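Local atomic coordinates of uncharacterized protein (Streptomyces malaysiense, PDB entry 6ZYL), a protein that catalyses the beta-hydroxylation of thioholgamide as the non-heme monooxygenase ThoJ, probably using iron and 2-oxoglutarate. Residues F115-S121 and N223-R229; L125-A131 and L214-S220; W147-T153 and V202-Q208; T159-R164 and E196-V202. One frame throughout, in Å; residues are numbered along the deposited sequence.

Contact 1: residues F115-S121 and N223-R229; sequences FIRPAYS and NQTDTGR
Arg-117 and Arg-229 form an antiparallel hydrogen-bonded pair where strand 107-117 runs out and strand 229-237 begins, Arg-117 N reaching Arg-229 O at 2.9 Å and Arg-229 N bonding back to Arg-117 O. Beyond it, the type II turn Pro-118 to Ser-121 is tied to the facing loop by Tyr-120 N and Thr-225 O, 3.0 Å apart. A chi1 of -178° swings the Asn-223 amide toward the facing strand, where ND2 donates to Arg-117 O at 2.9 Å; ND2 also donates to Thr-227 O, and OD1 accepts Thr-225 N in an Asx turn and Thr-225 OG1. Asn-223 ND2 and Arg-229 N thus grip Arg-117 O from opposite faces of its plane. The two arginines run side by side: Arg-117 CD lies over a face of the Arg-229 guanidinium, 3.5 Å from Arg-229 NH1, and Ser-123 O holds Arg-117 NH2. At the guanidinium edge, Arg-229 NH2 meets Phe-115 O at 3.0 Å (166°), from above the carbonyl plane, and also binds a tartaric acid probably from the crystallisation liquor. Arg-229 is consistent with the arginine that holds 2-oxoglutarate in relatives.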
# COMPACT_ATOMS: atom_id res chain seq x y z
N PHE A 115 -1.97 -6.76 3.27
CA PHE A 115 -3.31 -6.73 3.84
C PHE A 115 -3.93 -8.10 3.56
O PHE A 115 -4.37 -8.38 2.45
CB PHE A 115 -4.14 -5.60 3.25
CG PHE A 115 -3.64 -4.23 3.61
CD1 PHE A 115 -3.37 -3.90 4.93
CD2 PHE A 115 -3.43 -3.27 2.64
CE1 PHE A 115 -2.91 -2.64 5.27
CE2 PHE A 115 -2.97 -2.01 2.96
CZ PHE A 115 -2.71 -1.70 4.28
N ILE A 116 -3.94 -8.96 4.58
CA ILE A 116 -4.42 -10.33 4.46
C ILE A 116 -5.66 -10.49 5.32
O ILE A 116 -5.63 -10.18 6.52
CB ILE A 116 -3.33 -11.34 4.87
CG1 ILE A 116 -2.09 -11.17 3.99
CG2 ILE A 116 -3.86 -12.76 4.76
CD1 ILE A 116 -0.83 -11.76 4.59
N ARG A 117 -6.74 -10.95 4.71
CA ARG A 117 -7.97 -11.26 5.42
C ARG A 117 -8.19 -12.77 5.35
O ARG A 117 -8.64 -13.28 4.31
CB ARG A 117 -9.16 -10.50 4.82
CG ARG A 117 -8.98 -8.99 4.93
CD ARG A 117 -10.24 -8.23 4.57
NE ARG A 117 -11.09 -8.01 5.74
CZ ARG A 117 -10.92 -7.01 6.61
NH1 ARG A 117 -9.94 -6.14 6.44
NH2 ARG A 117 -11.75 -6.89 7.64
N PRO A 118 -7.87 -13.52 6.40
CA PRO A 118 -7.89 -14.98 6.29
C PRO A 118 -9.32 -15.51 6.17
O PRO A 118 -10.30 -14.79 6.35
CB PRO A 118 -7.22 -15.47 7.58
CG PRO A 118 -7.28 -14.31 8.53
CD PRO A 118 -7.53 -13.05 7.75
N ALA A 119 -9.40 -16.80 5.86
CA ALA A 119 -10.69 -17.46 5.72
C ALA A 119 -11.55 -17.26 6.96
O ALA A 119 -11.06 -17.34 8.09
CB ALA A 119 -10.49 -18.95 5.45
N TYR A 120 -12.83 -16.98 6.74
CA TYR A 120 -13.82 -16.89 7.81
C TYR A 120 -13.35 -15.95 8.93
O TYR A 120 -13.53 -16.23 10.12
CB TYR A 120 -14.13 -18.28 8.37
CG TYR A 120 -14.62 -19.27 7.34
CD1 TYR A 120 -15.78 -19.03 6.61
CD2 TYR A 120 -13.93 -20.44 7.09
CE1 TYR A 120 -16.23 -19.93 5.67
CE2 TYR A 120 -14.37 -21.35 6.15
CZ TYR A 120 -15.53 -21.09 5.44
OH TYR A 120 -15.97 -21.99 4.51
N SER A 121 -12.76 -14.83 8.54
CA SER A 121 -12.39 -13.78 9.48
C SER A 121 -13.55 -12.80 9.58
O SER A 121 -13.92 -12.16 8.58
CB SER A 121 -11.12 -13.07 9.04
OG SER A 121 -11.40 -12.14 8.01
N ASN A 223 -14.10 -11.62 5.54
CA ASN A 223 -13.93 -12.67 4.55
C ASN A 223 -14.86 -13.82 4.91
O ASN A 223 -14.64 -14.52 5.90
CB ASN A 223 -12.48 -13.13 4.49
CG ASN A 223 -12.24 -14.20 3.44
OD1 ASN A 223 -13.19 -14.73 2.86
ND2 ASN A 223 -10.98 -14.51 3.19
N GLN A 224 -15.91 -14.01 4.11
CA GLN A 224 -16.92 -15.03 4.37
C GLN A 224 -16.61 -16.36 3.71
O GLN A 224 -17.44 -17.28 3.78
CB GLN A 224 -18.29 -14.54 3.91
CG GLN A 224 -18.67 -13.16 4.40
CD GLN A 224 -19.95 -12.63 3.76
OE1 GLN A 224 -20.95 -13.33 3.70
NE2 GLN A 224 -19.90 -11.40 3.27
N THR A 225 -15.46 -16.49 3.06
CA THR A 225 -15.12 -17.67 2.29
C THR A 225 -14.05 -18.49 3.01
O THR A 225 -13.47 -18.06 4.01
CB THR A 225 -14.64 -17.30 0.89
OG1 THR A 225 -13.28 -16.84 0.95
CG2 THR A 225 -15.51 -16.20 0.29
N ASP A 226 -13.80 -19.68 2.47
CA ASP A 226 -12.83 -20.61 3.04
C ASP A 226 -11.40 -20.33 2.60
O ASP A 226 -10.51 -21.11 2.95
CB ASP A 226 -13.22 -22.04 2.67
CG ASP A 226 -13.11 -22.31 1.17
OD1 ASP A 226 -12.92 -21.34 0.40
OD2 ASP A 226 -13.23 -23.48 0.76
N THR A 227 -11.16 -19.26 1.85
CA THR A 227 -9.85 -18.98 1.29
C THR A 227 -9.43 -17.57 1.67
O THR A 227 -10.22 -16.63 1.57
CB THR A 227 -9.85 -19.15 -0.23
OG1 THR A 227 -10.25 -20.49 -0.56
CG2 THR A 227 -8.48 -18.87 -0.81
N GLY A 228 -8.17 -17.43 2.09
CA GLY A 228 -7.67 -16.13 2.49
C GLY A 228 -7.56 -15.18 1.32
O GLY A 228 -7.35 -15.57 0.18
N ARG A 229 -7.71 -13.89 1.63
CA ARG A 229 -7.63 -12.81 0.65
C ARG A 229 -6.32 -12.06 0.88
O ARG A 229 -6.10 -11.52 1.97
CB ARG A 229 -8.83 -11.87 0.78
CG ARG A 229 -8.90 -10.76 -0.24
CD ARG A 229 -9.28 -9.45 0.43
NE ARG A 229 -8.12 -8.81 1.06
CZ ARG A 229 -8.12 -7.58 1.56
NH1 ARG A 229 -9.21 -6.84 1.51
NH2 ARG A 229 -7.01 -7.10 2.10

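Contact 2: residues L125-A131 and L214-S220; sequences LAWHQDA and LAMAHAS
His-128 and His-218 are joined by backbone bonds as an antiparallel hydrogen-bonded pair, His-218 N meeting His-128 O at 2.9 Å. Bonds from Leu-125 N to Ser-220 O and from Ala-131 N to Leu-214 O flank it. Among side-chain polar contacts, His-218 NE2 donates to Asp-130 OD1 at 2.8 Å; the oxygen lies in the imidazole plane but is approached from above the carboxylate, whose plane is turned 58° from the ring. Asp-130 OD2 is bonded to His-212. Gln-129 NE2 bonds to Ala-215 O and to Gly-170 O, and a water links Asp-130 N to Met-216 O. His-128 ND1 is occupied by Ala-126 O (2.8 Å), which fixes the rotation of a ring whose plane stands at 63° to that of His-218. Apolar contact comes from Trp-127: the methyl CB of Ala-219 sits over its five-membered ring, 3.8 Å from the centroid in a CH-pi contact, while Glu-196 takes Trp-127 NE1. His-128, Asp-130 and His-218 are consistent with the HxD...H facial triad of the family. In this metal-free structure the probable ligands His-218 and Asp-130 bond to each other, a contact that iron binding would probably replace.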
# COMPACT_ATOMS: atom_id res chain seq x y z
N LEU A 125 -13.73 -3.22 8.96
CA LEU A 125 -13.04 -1.95 9.12
C LEU A 125 -13.99 -0.82 8.75
O LEU A 125 -14.61 -0.85 7.68
CB LEU A 125 -11.78 -1.89 8.26
CG LEU A 125 -10.76 -3.00 8.49
CD1 LEU A 125 -9.53 -2.76 7.62
CD2 LEU A 125 -10.37 -3.10 9.95
N ALA A 126 -14.10 0.17 9.63
CA ALA A 126 -14.94 1.32 9.36
C ALA A 126 -14.34 2.16 8.24
O ALA A 126 -13.16 2.05 7.91
CB ALA A 126 -15.12 2.17 10.62
N TRP A 127 -15.18 3.01 7.65
CA TRP A 127 -14.72 3.92 6.61
C TRP A 127 -13.61 4.82 7.16
O TRP A 127 -13.72 5.35 8.27
CB TRP A 127 -15.89 4.76 6.10
CG TRP A 127 -16.86 3.96 5.29
CD1 TRP A 127 -17.96 3.30 5.75
CD2 TRP A 127 -16.81 3.73 3.88
NE1 TRP A 127 -18.61 2.68 4.71
CE2 TRP A 127 -17.92 2.92 3.55
CE3 TRP A 127 -15.94 4.12 2.86
CZ2 TRP A 127 -18.18 2.51 2.24
CZ3 TRP A 127 -16.20 3.71 1.57
CH2 TRP A 127 -17.31 2.91 1.27
N HIS A 128 -12.55 4.97 6.38
CA HIS A 128 -11.38 5.73 6.82
C HIS A 128 -10.48 5.98 5.62
O HIS A 128 -10.65 5.39 4.55
CB HIS A 128 -10.62 4.99 7.92
CG HIS A 128 -9.89 3.77 7.43
ND1 HIS A 128 -10.53 2.59 7.12
CD2 HIS A 128 -8.57 3.56 7.19
CE1 HIS A 128 -9.64 1.71 6.72
NE2 HIS A 128 -8.44 2.27 6.75
N GLN A 129 -9.52 6.88 5.82
CA GLN A 129 -8.56 7.26 4.79
C GLN A 129 -7.16 6.83 5.20
O GLN A 129 -6.81 6.88 6.39
CB GLN A 129 -8.58 8.77 4.54
CG GLN A 129 -9.94 9.33 4.16
CD GLN A 129 -10.00 10.84 4.31
OE1 GLN A 129 -9.73 11.38 5.38
NE2 GLN A 129 -10.36 11.54 3.24
N ASP A 130 -6.36 6.41 4.22
CA ASP A 130 -5.00 5.96 4.52
C ASP A 130 -4.13 7.10 5.04
O ASP A 130 -3.20 6.86 5.82
CB ASP A 130 -4.35 5.37 3.27
CG ASP A 130 -5.06 4.13 2.76
OD1 ASP A 130 -5.65 3.39 3.58
OD2 ASP A 130 -5.02 3.88 1.54
N ALA A 131 -4.41 8.34 4.62
CA ALA A 131 -3.48 9.44 4.86
C ALA A 131 -3.39 9.85 6.32
O ALA A 131 -2.45 10.55 6.69
CB ALA A 131 -3.89 10.65 4.02
N LEU A 214 -4.70 8.66 -1.41
CA LEU A 214 -4.52 8.41 0.02
C LEU A 214 -5.60 9.07 0.87
O LEU A 214 -5.71 8.74 2.06
CB LEU A 214 -3.14 8.90 0.47
CG LEU A 214 -1.95 8.13 -0.08
CD1 LEU A 214 -0.64 8.71 0.45
CD2 LEU A 214 -2.04 6.64 0.24
N ALA A 215 -6.40 9.97 0.29
CA ALA A 215 -7.56 10.54 0.96
C ALA A 215 -8.86 9.85 0.56
O ALA A 215 -9.94 10.29 0.95
CB ALA A 215 -7.65 12.04 0.67
N MET A 216 -8.77 8.78 -0.23
CA MET A 216 -9.95 8.00 -0.58
C MET A 216 -10.48 7.31 0.67
O MET A 216 -9.74 6.57 1.34
CB MET A 216 -9.61 6.97 -1.66
CG MET A 216 -10.67 5.90 -1.88
SD MET A 216 -12.30 6.56 -2.29
CE MET A 216 -11.88 7.71 -3.60
N ALA A 217 -11.74 7.55 1.00
CA ALA A 217 -12.40 6.83 2.08
C ALA A 217 -12.74 5.43 1.60
O ALA A 217 -13.30 5.25 0.52
CB ALA A 217 -13.66 7.57 2.53
N HIS A 218 -12.39 4.43 2.41
CA HIS A 218 -12.69 3.05 2.05
C HIS A 218 -12.95 2.24 3.31
O HIS A 218 -12.57 2.63 4.42
CB HIS A 218 -11.57 2.41 1.21
CG HIS A 218 -10.22 2.48 1.85
ND1 HIS A 218 -9.80 1.57 2.80
CD2 HIS A 218 -9.18 3.33 1.67
CE1 HIS A 218 -8.57 1.87 3.18
NE2 HIS A 218 -8.17 2.94 2.51
N ALA A 219 -13.61 1.10 3.12
CA ALA A 219 -13.90 0.16 4.19
C ALA A 219 -13.75 -1.25 3.64
O ALA A 219 -13.70 -1.46 2.42
CB ALA A 219 -15.31 0.36 4.75
N SER A 220 -13.66 -2.22 4.54
CA SER A 220 -13.51 -3.61 4.16
C SER A 220 -14.36 -4.47 5.08
O SER A 220 -14.41 -4.24 6.29
CB SER A 220 -12.04 -4.06 4.24
OG SER A 220 -11.21 -3.20 3.48
O HOH W 1 -7.13 5.93 1.49

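Contact 3: residues W147-T153 and V202-Q208; sequences WVALTDT and VLLDAGQ
Strand 143-149 of the seven-stranded sheet meets, at its Ala-149 end, the turn that leads into its neighbour, strand 209-212. Ala-149 N donates to Gln-208 O at 2.9 Å, and Ala-149 O receives Gly-207 N, from within the type II turn Asp-205 to Gln-208, at 2.8 Å. Asp-152 also grips this turn: its OD1 takes Ala-206 N at 2.7 Å, met nearly head-on to the carboxylate oxygen. In the double-stranded beta-helix fold expected of this family such sheets enclose the active-site pocket, and Trp-147 probably faces it, its NE1 bonded to a tartaric acid probably from the crystallisation liquor. The six-membered part of the Trp-147 indole is met obliquely by two branches, Val-202 CG1 at 3.6 Å from CZ3 and Leu-204 CD1 at 3.8 Å from CE3. Thr-153 places OG1 between its backbone N and carbonyl carbon (chi1 63°), where OG1 donates to Val-202 O at 2.9 Å and accepts a weak, bent bond from Leu-204 N. A valine in place of Thr-153 would probably leave Val-202 O with just the Thr-159 hydroxyl of its two hydroxyl donors, and Leu-204 N with little beyond a weak bond. Thr-153 N donates to Leu-204 O at 3.0 Å (171°).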
# COMPACT_ATOMS: atom_id res chain seq x y z
N TRP A 147 -2.87 -1.09 -4.91
CA TRP A 147 -3.42 -2.20 -4.13
C TRP A 147 -3.45 -3.42 -5.05
O TRP A 147 -4.38 -3.58 -5.84
CB TRP A 147 -4.81 -1.81 -3.63
CG TRP A 147 -5.41 -2.65 -2.56
CD1 TRP A 147 -5.03 -2.72 -1.25
CD2 TRP A 147 -6.55 -3.51 -2.69
NE1 TRP A 147 -5.85 -3.58 -0.56
CE2 TRP A 147 -6.79 -4.08 -1.43
CE3 TRP A 147 -7.38 -3.86 -3.76
CZ2 TRP A 147 -7.83 -4.98 -1.20
CZ3 TRP A 147 -8.41 -4.75 -3.53
CH2 TRP A 147 -8.63 -5.30 -2.27
N VAL A 148 -2.43 -4.26 -4.93
CA VAL A 148 -2.25 -5.39 -5.84
C VAL A 148 -2.95 -6.61 -5.28
O VAL A 148 -2.74 -6.98 -4.12
CB VAL A 148 -0.75 -5.67 -6.07
CG1 VAL A 148 -0.58 -6.85 -7.03
CG2 VAL A 148 -0.04 -4.44 -6.58
N ALA A 149 -3.78 -7.25 -6.11
CA ALA A 149 -4.50 -8.45 -5.72
C ALA A 149 -3.61 -9.67 -5.97
O ALA A 149 -3.33 -10.01 -7.12
CB ALA A 149 -5.81 -8.57 -6.49
N LEU A 150 -3.16 -10.31 -4.89
CA LEU A 150 -2.43 -11.56 -5.02
C LEU A 150 -3.38 -12.75 -5.14
O LEU A 150 -3.04 -13.74 -5.79
CB LEU A 150 -1.48 -11.75 -3.84
CG LEU A 150 -0.37 -10.71 -3.71
CD1 LEU A 150 0.58 -11.08 -2.57
CD2 LEU A 150 0.40 -10.55 -5.01
N THR A 151 -4.55 -12.66 -4.51
CA THR A 151 -5.69 -13.51 -4.78
C THR A 151 -6.75 -12.69 -5.50
O THR A 151 -6.69 -11.46 -5.55
CB THR A 151 -6.29 -14.09 -3.49
OG1 THR A 151 -6.72 -13.02 -2.64
CG2 THR A 151 -5.27 -14.94 -2.75
N ASP A 152 -7.75 -13.38 -6.06
CA ASP A 152 -8.95 -12.68 -6.51
C ASP A 152 -9.55 -11.89 -5.35
O ASP A 152 -9.42 -12.27 -4.19
CB ASP A 152 -9.99 -13.67 -7.04
CG ASP A 152 -9.58 -14.33 -8.34
OD1 ASP A 152 -8.78 -13.74 -9.10
OD2 ASP A 152 -10.07 -15.44 -8.61
N THR A 153 -10.21 -10.78 -5.67
CA THR A 153 -11.04 -10.07 -4.71
C THR A 153 -12.49 -10.15 -5.20
O THR A 153 -12.78 -9.80 -6.34
CB THR A 153 -10.60 -8.62 -4.53
OG1 THR A 153 -10.74 -7.90 -5.76
CG2 THR A 153 -9.15 -8.56 -4.05
N VAL A 202 -14.19 -3.15 -4.77
CA VAL A 202 -12.96 -3.27 -5.55
C VAL A 202 -12.80 -4.74 -5.92
O VAL A 202 -12.27 -5.53 -5.14
CB VAL A 202 -11.75 -2.73 -4.78
CG1 VAL A 202 -10.52 -2.75 -5.67
CG2 VAL A 202 -12.03 -1.32 -4.28
N LEU A 203 -13.26 -5.09 -7.11
CA LEU A 203 -13.29 -6.48 -7.58
C LEU A 203 -12.22 -6.66 -8.65
O LEU A 203 -12.27 -6.02 -9.70
CB LEU A 203 -14.67 -6.83 -8.12
CG LEU A 203 -15.82 -6.54 -7.15
CD1 LEU A 203 -17.17 -6.75 -7.81
CD2 LEU A 203 -15.69 -7.41 -5.90
N LEU A 204 -11.28 -7.56 -8.38
CA LEU A 204 -10.10 -7.71 -9.21
C LEU A 204 -9.81 -9.18 -9.48
O LEU A 204 -9.97 -10.02 -8.59
CB LEU A 204 -8.87 -7.07 -8.55
CG LEU A 204 -8.95 -5.61 -8.13
CD1 LEU A 204 -7.77 -5.24 -7.25
CD2 LEU A 204 -9.00 -4.72 -9.36
N ASP A 205 -9.39 -9.47 -10.71
CA ASP A 205 -8.72 -10.73 -10.98
C ASP A 205 -7.37 -10.74 -10.28
O ASP A 205 -6.70 -9.71 -10.16
CB ASP A 205 -8.52 -10.94 -12.48
CG ASP A 205 -9.83 -11.17 -13.22
OD1 ASP A 205 -10.87 -11.38 -12.56
OD2 ASP A 205 -9.80 -11.13 -14.46
N ALA A 206 -6.96 -11.92 -9.80
CA ALA A 206 -5.62 -12.06 -9.24
C ALA A 206 -4.59 -11.55 -10.24
O ALA A 206 -4.60 -11.93 -11.41
CB ALA A 206 -5.34 -13.53 -8.89
N GLY A 207 -3.70 -10.68 -9.77
CA GLY A 207 -2.71 -10.04 -10.60
C GLY A 207 -3.03 -8.61 -10.97
O GLY A 207 -2.12 -7.81 -11.19
N GLN A 208 -4.32 -8.27 -11.05
CA GLN A 208 -4.71 -6.89 -11.26
C GLN A 208 -4.52 -6.09 -9.98
O GLN A 208 -4.32 -6.64 -8.89
CB GLN A 208 -6.16 -6.81 -11.72
CG GLN A 208 -6.46 -7.54 -13.02
CD GLN A 208 -7.90 -7.38 -13.46
OE1 GLN A 208 -8.82 -7.51 -12.65
NE2 GLN A 208 -8.10 -7.08 -14.73

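Contact 4: residues T159-R164 and E196-V202; sequences TMRYAR and EAAAVDV
Tyr-162 and Val-200 form an antiparallel hydrogen-bonded pair, with Tyr-162 N to Val-200 O at 2.8 Å and Val-200 N to Tyr-162 O at 2.9 Å, and Arg-161 faces Asp-201 as the adjoining non-hydrogen-bonded pair. The two strands are one edge of the four-stranded antiparallel sheet, in which strand 200-201 is outermost, consistent with the double-stranded beta-helix of the family. On the Tyr-162 side, Val-202 CG2 lies over one face of the phenol ring, 3.5 Å from its centroid in a CH-pi contact, and Ser-210 and His-212 hold the hydroxyl. Val-200 CG2 similarly covers a face of the Arg-164 guanidinium, 3.5 Å from Arg-164 NH1. On the other side, Arg-161 bends at chi3 (-79°) and crosses Glu-196 at roughly a right angle. Its NE makes a weak bond to Glu-196 OE1, while NH2 uses the syn lone pair of Glu-196 OE2 at 3.2 Å, completing a salt bridge; OE2 also accepts from Trp-127 NE1. Putting a leucine at Arg-161 would probably leave the Glu-196 carboxylate without its counter-charge and freer to turn away from Trp-127. Beyond the Arg-161/Asp-201 pair, Thr-159 OG1 donates to Val-202 O at 2.7 Å.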
# COMPACT_ATOMS: atom_id res chain seq x y z
N THR A 159 -13.38 -7.87 0.52
CA THR A 159 -12.71 -6.88 -0.29
C THR A 159 -12.98 -5.46 0.22
O THR A 159 -13.84 -5.22 1.07
CB THR A 159 -13.13 -7.00 -1.76
OG1 THR A 159 -12.24 -6.23 -2.58
CG2 THR A 159 -14.56 -6.49 -1.95
N MET A 160 -12.22 -4.52 -0.33
CA MET A 160 -12.33 -3.11 -0.00
C MET A 160 -13.43 -2.45 -0.82
O MET A 160 -13.70 -2.83 -1.96
CB MET A 160 -10.98 -2.45 -0.29
CG MET A 160 -10.83 -0.99 0.08
SD MET A 160 -9.06 -0.60 0.14
CE MET A 160 -8.52 -1.07 -1.50
N ARG A 161 -14.09 -1.47 -0.20
CA ARG A 161 -15.07 -0.63 -0.87
C ARG A 161 -14.55 0.80 -0.94
O ARG A 161 -13.95 1.29 0.02
CB ARG A 161 -16.41 -0.61 -0.13
CG ARG A 161 -16.97 -1.94 0.31
CD ARG A 161 -18.44 -1.80 0.68
NE ARG A 161 -18.65 -1.22 2.01
CZ ARG A 161 -18.36 -1.84 3.15
NH1 ARG A 161 -17.83 -3.06 3.12
NH2 ARG A 161 -18.58 -1.25 4.31
N TYR A 162 -14.80 1.47 -2.05
CA TYR A 162 -14.41 2.87 -2.22
C TYR A 162 -15.63 3.78 -2.14
O TYR A 162 -16.74 3.40 -2.50
CB TYR A 162 -13.72 3.11 -3.57
CG TYR A 162 -12.33 2.54 -3.72
CD1 TYR A 162 -11.47 2.45 -2.63
CD2 TYR A 162 -11.88 2.12 -4.96
CE1 TYR A 162 -10.19 1.94 -2.79
CE2 TYR A 162 -10.61 1.62 -5.12
CZ TYR A 162 -9.77 1.53 -4.04
OH TYR A 162 -8.51 1.02 -4.22
N ALA A 163 -15.40 5.01 -1.67
CA ALA A 163 -16.40 6.08 -1.70
C ALA A 163 -15.97 7.06 -2.79
O ALA A 163 -15.07 7.89 -2.58
CB ALA A 163 -16.51 6.76 -0.34
N ARG A 164 -16.61 6.97 -3.95
CA ARG A 164 -16.23 7.80 -5.09
C ARG A 164 -16.24 9.28 -4.72
O ARG A 164 -17.19 9.77 -4.10
CB ARG A 164 -17.19 7.53 -6.25
CG ARG A 164 -16.74 8.06 -7.60
CD ARG A 164 -17.78 7.73 -8.68
NE ARG A 164 -17.48 6.47 -9.37
CZ ARG A 164 -18.20 5.36 -9.25
NH1 ARG A 164 -19.28 5.33 -8.49
NH2 ARG A 164 -17.84 4.27 -9.92
N GLU A 196 -23.40 4.11 1.58
CA GLU A 196 -23.02 2.72 1.37
C GLU A 196 -23.56 2.18 0.05
O GLU A 196 -22.91 1.34 -0.59
CB GLU A 196 -23.52 1.86 2.53
CG GLU A 196 -22.71 2.00 3.80
CD GLU A 196 -21.47 1.12 3.80
OE1 GLU A 196 -21.15 0.54 2.75
OE2 GLU A 196 -20.82 1.02 4.86
N ALA A 197 -24.74 2.63 -0.37
CA ALA A 197 -25.31 2.14 -1.62
C ALA A 197 -24.49 2.59 -2.82
O ALA A 197 -24.41 1.88 -3.83
CB ALA A 197 -26.76 2.61 -1.77
N ALA A 198 -23.87 3.77 -2.74
CA ALA A 198 -23.03 4.28 -3.81
C ALA A 198 -21.59 3.78 -3.74
O ALA A 198 -20.82 4.00 -4.68
CB ALA A 198 -23.03 5.81 -3.80
N ALA A 199 -21.21 3.11 -2.65
CA ALA A 199 -19.86 2.59 -2.53
C ALA A 199 -19.56 1.61 -3.66
O ALA A 199 -20.46 0.98 -4.22
CB ALA A 199 -19.67 1.90 -1.18
N VAL A 200 -18.28 1.48 -3.99
CA VAL A 200 -17.82 0.67 -5.12
C VAL A 200 -16.94 -0.45 -4.58
O VAL A 200 -15.87 -0.19 -4.02
CB VAL A 200 -17.06 1.51 -6.15
CG1 VAL A 200 -16.73 0.67 -7.38
CG2 VAL A 200 -17.86 2.75 -6.53
N ASP A 201 -17.39 -1.69 -4.76
CA ASP A 201 -16.58 -2.85 -4.41
C ASP A 201 -15.38 -2.95 -5.34
O ASP A 201 -15.52 -2.85 -6.56
CB ASP A 201 -17.42 -4.13 -4.51
CG ASP A 201 -18.16 -4.45 -3.23
OD1 ASP A 201 -17.86 -3.85 -2.18
OD2 ASP A 201 -19.06 -5.31 -3.28
N VAL A 202 -14.19 -3.15 -4.77
CA VAL A 202 -12.96 -3.27 -5.55
C VAL A 202 -12.80 -4.74 -5.92
O VAL A 202 -12.27 -5.53 -5.14
CB VAL A 202 -11.75 -2.73 -4.78
CG1 VAL A 202 -10.52 -2.75 -5.67
CG2 VAL A 202 -12.03 -1.32 -4.28
O HOH W 2 -19.31 5.85 -3.89

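Overall arrangement
Contact 2 is the buried one, contact 1 lies at the surface, and contacts 3 and 4 are partly buried. Contacts 1 and 3 reach the large sheet, contacts 2 and 4 the four-stranded one, where 217-220 and 160-162 are neighbours and Ala-219 O probably bonds to Arg-161 N. Contacts 3 and 4 share Val-202, whose two methyls serve aromatic rings of different strands. The chemistry follows place: imidazole and carboxylate meet in contact 2, a salt bridge sits toward the outside in contact 4, an Asn amide and a guanidinium fasten main-chain carbonyls in contact 1, and a carboxylate and a threonine hydroxyl hold backbone in contact 3. Arg-229, Ser-220 and Trp-147 appear to converge on one tartaric acid.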